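PDB 3IHT: S-adenosyl-L-methionine methyl transferase from Ruegeria pomeroyi DSS-3, which binds S-adenosylmethionine and probably transfers its methyl group to an acceptor substrate. Local coordinates for residues Met143-Leu157 with Gly162-Gly174. Numbering follows the deposited sequence.
Sequences MVSSDRMYFEGLEEL and GAVVGRCFIYRRG. With NI (nickel (II) ion), chain D.
The edge of the F151 ring meets one face of the Y171 ring in a T-shaped stack, planes at 78° and F151 CE2 3.6 Å from Y171 CD1. Y171 lies on strand 169-172, which forms a beta hairpin with strand 155-157 at the edge of the sheet and runs antiparallel between it and strand 141-145, as in the Rossmann-like class I methyltransferase fold. M149 CG packs obliquely against Y171 CE1 at 3.6 Å. L154 CB lies against Y171 CB. Y171 CG is anti to the carbonyl carbon (chi1 -52°), which sends the ring toward the 148-151 loop. There Y171 OH accepts a nearly straight hydrogen bond from M149 N (3.0 Å, 169°). With alanine in place of Y171, M149 N is likely to lose this acceptor and the F151 edge the ring face it packs on. Farther along, R148 CB sits over the F169 ring in a CH-pi contact, 4.0 Å from the ring centroid. The backbones pair on both flanks of strand 169-172, through M143 and S145 on one and E155 on the other. At the outer edge, L157 CD2 lies over the R172 guanidinium. In a salt bridge, R172 NE (2.8 Å) and NH2 both bond to E155 OE2 from the same face of the carboxylate, well out of its plane.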
# COMPACT_ATOMS: atom_id res chain seq x y z
N MSE A 143 -3.71 19.11 11.45
CA MSE A 143 -3.16 17.81 11.84
C MSE A 143 -3.93 16.75 11.06
O MSE A 143 -5.16 16.71 11.12
CB MSE A 143 -3.22 17.63 13.38
CG MSE A 143 -2.28 16.58 13.91
SE MSE A 143 -2.99 14.80 13.66
CE MSE A 143 -1.28 13.93 13.57
N VAL A 144 -3.23 15.95 10.27
CA VAL A 144 -3.84 14.87 9.49
C VAL A 144 -3.26 13.54 9.97
O VAL A 144 -2.03 13.39 10.07
CB VAL A 144 -3.58 15.02 7.99
CG1 VAL A 144 -4.13 13.83 7.17
CG2 VAL A 144 -4.13 16.36 7.48
N SER A 145 -4.14 12.60 10.30
CA SER A 145 -3.70 11.32 10.84
C SER A 145 -4.48 10.16 10.24
O SER A 145 -5.61 10.30 9.89
CB SER A 145 -3.93 11.28 12.36
OG SER A 145 -3.31 10.11 12.94
N SER A 146 -3.82 9.01 10.13
CA SER A 146 -4.48 7.79 9.74
C SER A 146 -5.05 7.04 10.95
O SER A 146 -5.61 5.96 10.79
CB SER A 146 -3.53 6.89 8.92
OG SER A 146 -2.24 6.81 9.50
N ASP A 147 -4.95 7.65 12.15
CA ASP A 147 -5.60 7.16 13.38
C ASP A 147 -6.47 8.28 13.98
O ASP A 147 -6.04 9.42 14.02
CB ASP A 147 -4.51 6.86 14.43
CG ASP A 147 -3.52 5.73 14.02
OD1 ASP A 147 -4.03 4.60 13.90
OD2 ASP A 147 -2.27 5.99 13.87
N ARG A 148 -7.66 7.94 14.46
CA ARG A 148 -8.44 8.86 15.27
C ARG A 148 -7.65 9.38 16.48
O ARG A 148 -7.01 8.59 17.16
CB ARG A 148 -9.70 8.20 15.77
CG ARG A 148 -10.61 9.20 16.49
CD ARG A 148 -11.84 8.57 17.03
NE ARG A 148 -12.63 7.99 15.97
CZ ARG A 148 -13.58 8.61 15.26
NH1 ARG A 148 -13.88 9.89 15.45
NH2 ARG A 148 -14.22 7.92 14.31
N MSE A 149 -7.68 10.69 16.72
CA MSE A 149 -6.82 11.31 17.71
C MSE A 149 -7.63 11.75 18.93
O MSE A 149 -8.86 11.72 18.91
CB MSE A 149 -6.07 12.48 17.10
CG MSE A 149 -5.26 12.12 15.89
SE MSE A 149 -3.87 10.73 16.19
CE MSE A 149 -2.51 11.89 16.92
N TYR A 150 -6.92 12.12 19.99
CA TYR A 150 -7.52 12.47 21.25
C TYR A 150 -7.01 13.81 21.74
O TYR A 150 -6.26 13.89 22.71
CB TYR A 150 -7.15 11.37 22.26
CG TYR A 150 -7.71 9.99 21.93
CD1 TYR A 150 -7.08 9.15 21.05
CD2 TYR A 150 -8.87 9.52 22.58
CE1 TYR A 150 -7.58 7.89 20.76
CE2 TYR A 150 -9.36 8.26 22.31
CZ TYR A 150 -8.74 7.46 21.41
OH TYR A 150 -9.23 6.19 21.17
N PHE A 151 -7.41 14.88 21.05
CA PHE A 151 -6.92 16.22 21.31
C PHE A 151 -7.81 16.98 22.30
O PHE A 151 -8.97 16.63 22.48
CB PHE A 151 -6.84 17.02 20.01
CG PHE A 151 -5.81 16.51 19.06
CD1 PHE A 151 -4.47 16.41 19.46
CD2 PHE A 151 -6.15 16.14 17.77
CE1 PHE A 151 -3.49 15.94 18.57
CE2 PHE A 151 -5.16 15.70 16.88
CZ PHE A 151 -3.84 15.59 17.30
N GLU A 152 -7.24 17.99 22.95
CA GLU A 152 -7.98 18.83 23.92
C GLU A 152 -8.66 20.03 23.26
O GLU A 152 -9.80 20.38 23.60
CB GLU A 152 -7.00 19.35 24.97
CG GLU A 152 -6.50 18.32 25.95
CD GLU A 152 -7.57 17.91 26.93
OE1 GLU A 152 -8.67 18.53 26.96
OE2 GLU A 152 -7.30 16.97 27.70
N GLY A 153 -7.95 20.66 22.34
CA GLY A 153 -8.33 21.95 21.78
C GLY A 153 -8.57 21.95 20.27
O GLY A 153 -9.31 22.82 19.78
N LEU A 154 -7.99 21.00 19.54
CA LEU A 154 -8.11 20.98 18.07
C LEU A 154 -9.49 20.49 17.64
O LEU A 154 -10.03 19.53 18.21
CB LEU A 154 -7.02 20.14 17.45
CG LEU A 154 -5.57 20.41 17.87
CD1 LEU A 154 -4.64 19.49 17.10
CD2 LEU A 154 -5.14 21.87 17.72
N GLU A 155 -10.07 21.16 16.66
CA GLU A 155 -11.40 20.88 16.14
C GLU A 155 -11.28 19.93 14.96
O GLU A 155 -10.42 20.11 14.10
CB GLU A 155 -12.09 22.20 15.71
CG GLU A 155 -11.38 22.99 14.58
CD GLU A 155 -12.04 24.31 14.16
OE1 GLU A 155 -13.29 24.37 14.08
OE2 GLU A 155 -11.30 25.29 13.86
N GLU A 156 -12.14 18.91 14.90
CA GLU A 156 -12.14 18.02 13.77
C GLU A 156 -12.86 18.72 12.61
O GLU A 156 -13.94 19.30 12.79
CB GLU A 156 -12.82 16.65 14.08
CG GLU A 156 -12.61 15.66 12.96
CD GLU A 156 -13.18 14.26 13.17
OE1 GLU A 156 -13.74 13.98 14.23
OE2 GLU A 156 -13.06 13.44 12.22
N LEU A 157 -12.28 18.62 11.42
CA LEU A 157 -12.84 19.16 10.20
C LEU A 157 -13.47 18.07 9.34
O LEU A 157 -13.02 16.90 9.35
CB LEU A 157 -11.76 19.86 9.38
CG LEU A 157 -11.02 21.02 10.05
CD1 LEU A 157 -10.09 21.66 8.97
CD2 LEU A 157 -12.00 22.01 10.63
N GLY A 162 -12.93 12.64 -2.09
CA GLY A 162 -11.97 11.59 -2.34
C GLY A 162 -11.57 10.82 -1.08
O GLY A 162 -11.13 9.67 -1.15
N ALA A 163 -11.72 11.44 0.09
CA ALA A 163 -11.36 10.77 1.33
C ALA A 163 -12.43 9.76 1.72
O ALA A 163 -13.59 9.86 1.26
CB ALA A 163 -11.11 11.80 2.46
N VAL A 164 -12.05 8.77 2.52
CA VAL A 164 -12.96 7.74 2.99
C VAL A 164 -13.11 7.87 4.49
O VAL A 164 -12.10 7.91 5.22
CB VAL A 164 -12.47 6.31 2.58
CG1 VAL A 164 -13.35 5.25 3.20
CG2 VAL A 164 -12.39 6.19 1.05
N VAL A 165 -14.35 7.93 4.97
CA VAL A 165 -14.61 8.17 6.38
C VAL A 165 -13.95 7.02 7.18
O VAL A 165 -14.09 5.84 6.83
CB VAL A 165 -16.12 8.21 6.70
CG1 VAL A 165 -16.35 8.31 8.23
CG2 VAL A 165 -16.79 9.39 5.95
N GLY A 166 -13.24 7.38 8.24
CA GLY A 166 -12.60 6.41 9.12
C GLY A 166 -11.15 6.08 8.77
O GLY A 166 -10.47 5.42 9.57
N ARG A 167 -10.66 6.50 7.60
CA ARG A 167 -9.28 6.20 7.17
C ARG A 167 -8.27 7.25 7.58
O ARG A 167 -7.27 6.91 8.21
CB ARG A 167 -9.18 6.00 5.66
CG ARG A 167 -9.97 4.82 5.18
CD ARG A 167 -9.28 3.48 5.44
NE ARG A 167 -9.22 3.07 6.85
CZ ARG A 167 -10.24 2.64 7.58
NH1 ARG A 167 -11.46 2.55 7.07
NH2 ARG A 167 -10.02 2.30 8.84
N CYS A 168 -8.52 8.50 7.23
CA CYS A 168 -7.78 9.67 7.74
C CYS A 168 -8.74 10.64 8.46
O CYS A 168 -9.93 10.67 8.24
CB CYS A 168 -6.94 10.42 6.63
SG CYS A 168 -5.53 9.49 5.96
N PHE A 169 -8.16 11.43 9.36
CA PHE A 169 -8.87 12.39 10.19
C PHE A 169 -8.11 13.72 10.12
O PHE A 169 -6.86 13.73 10.07
CB PHE A 169 -8.90 11.91 11.65
CG PHE A 169 -9.60 10.61 11.82
CD1 PHE A 169 -8.94 9.42 11.59
CD2 PHE A 169 -10.93 10.60 12.22
CE1 PHE A 169 -9.61 8.20 11.74
CE2 PHE A 169 -11.61 9.39 12.37
CZ PHE A 169 -10.95 8.19 12.11
N ILE A 170 -8.86 14.82 10.09
CA ILE A 170 -8.25 16.15 9.98
C ILE A 170 -8.67 17.02 11.16
O ILE A 170 -9.85 17.10 11.47
CB ILE A 170 -8.63 16.86 8.68
CG1 ILE A 170 -8.33 15.99 7.46
CG2 ILE A 170 -7.89 18.26 8.61
CD1 ILE A 170 -8.87 16.59 6.11
N TYR A 171 -7.69 17.67 11.80
CA TYR A 171 -7.95 18.54 12.93
C TYR A 171 -7.28 19.89 12.71
O TYR A 171 -6.30 19.99 11.98
CB TYR A 171 -7.46 17.92 14.22
CG TYR A 171 -7.96 16.52 14.47
CD1 TYR A 171 -7.29 15.42 13.93
CD2 TYR A 171 -9.10 16.28 15.24
CE1 TYR A 171 -7.73 14.14 14.15
CE2 TYR A 171 -9.55 14.99 15.43
CZ TYR A 171 -8.86 13.94 14.91
OH TYR A 171 -9.29 12.66 15.11
N ARG A 172 -7.83 20.93 13.34
CA ARG A 172 -7.32 22.29 13.15
C ARG A 172 -7.16 23.02 14.47
O ARG A 172 -8.01 22.90 15.36
CB ARG A 172 -8.29 23.08 12.27
CG ARG A 172 -7.87 24.55 12.01
CD ARG A 172 -8.71 25.18 10.90
NE ARG A 172 -10.11 25.32 11.28
CZ ARG A 172 -11.12 25.55 10.44
NH1 ARG A 172 -10.90 25.64 9.13
NH2 ARG A 172 -12.37 25.65 10.89
N ARG A 173 -6.09 23.80 14.60
CA ARG A 173 -5.95 24.72 15.73
C ARG A 173 -6.67 26.01 15.38
O ARG A 173 -6.25 26.76 14.49
CB ARG A 173 -4.50 25.06 16.02
CG ARG A 173 -4.40 25.89 17.27
CD ARG A 173 -2.97 26.24 17.66
NE ARG A 173 -3.01 27.30 18.69
CZ ARG A 173 -1.95 27.98 19.12
NH1 ARG A 173 -0.73 27.75 18.67
NH2 ARG A 173 -2.14 28.93 20.03
N GLY A 174 -7.80 26.23 16.03
CA GLY A 174 -8.60 27.42 15.78
C GLY A 174 -7.99 28.69 16.33
O GLY A 174 -6.91 28.80 16.95
OXT GLY A 174 -8.62 29.73 16.16
NI NI D . -8.48 16.29 29.09
O HOH W 1 -8.08 4.87 10.97
O HOH W 2 -11.87 12.46 15.83
O HOH W 3 -9.41 24.76 17.71
O HOH W 4 -11.70 14.48 9.95
O HOH W 5 -10.89 15.72 28.63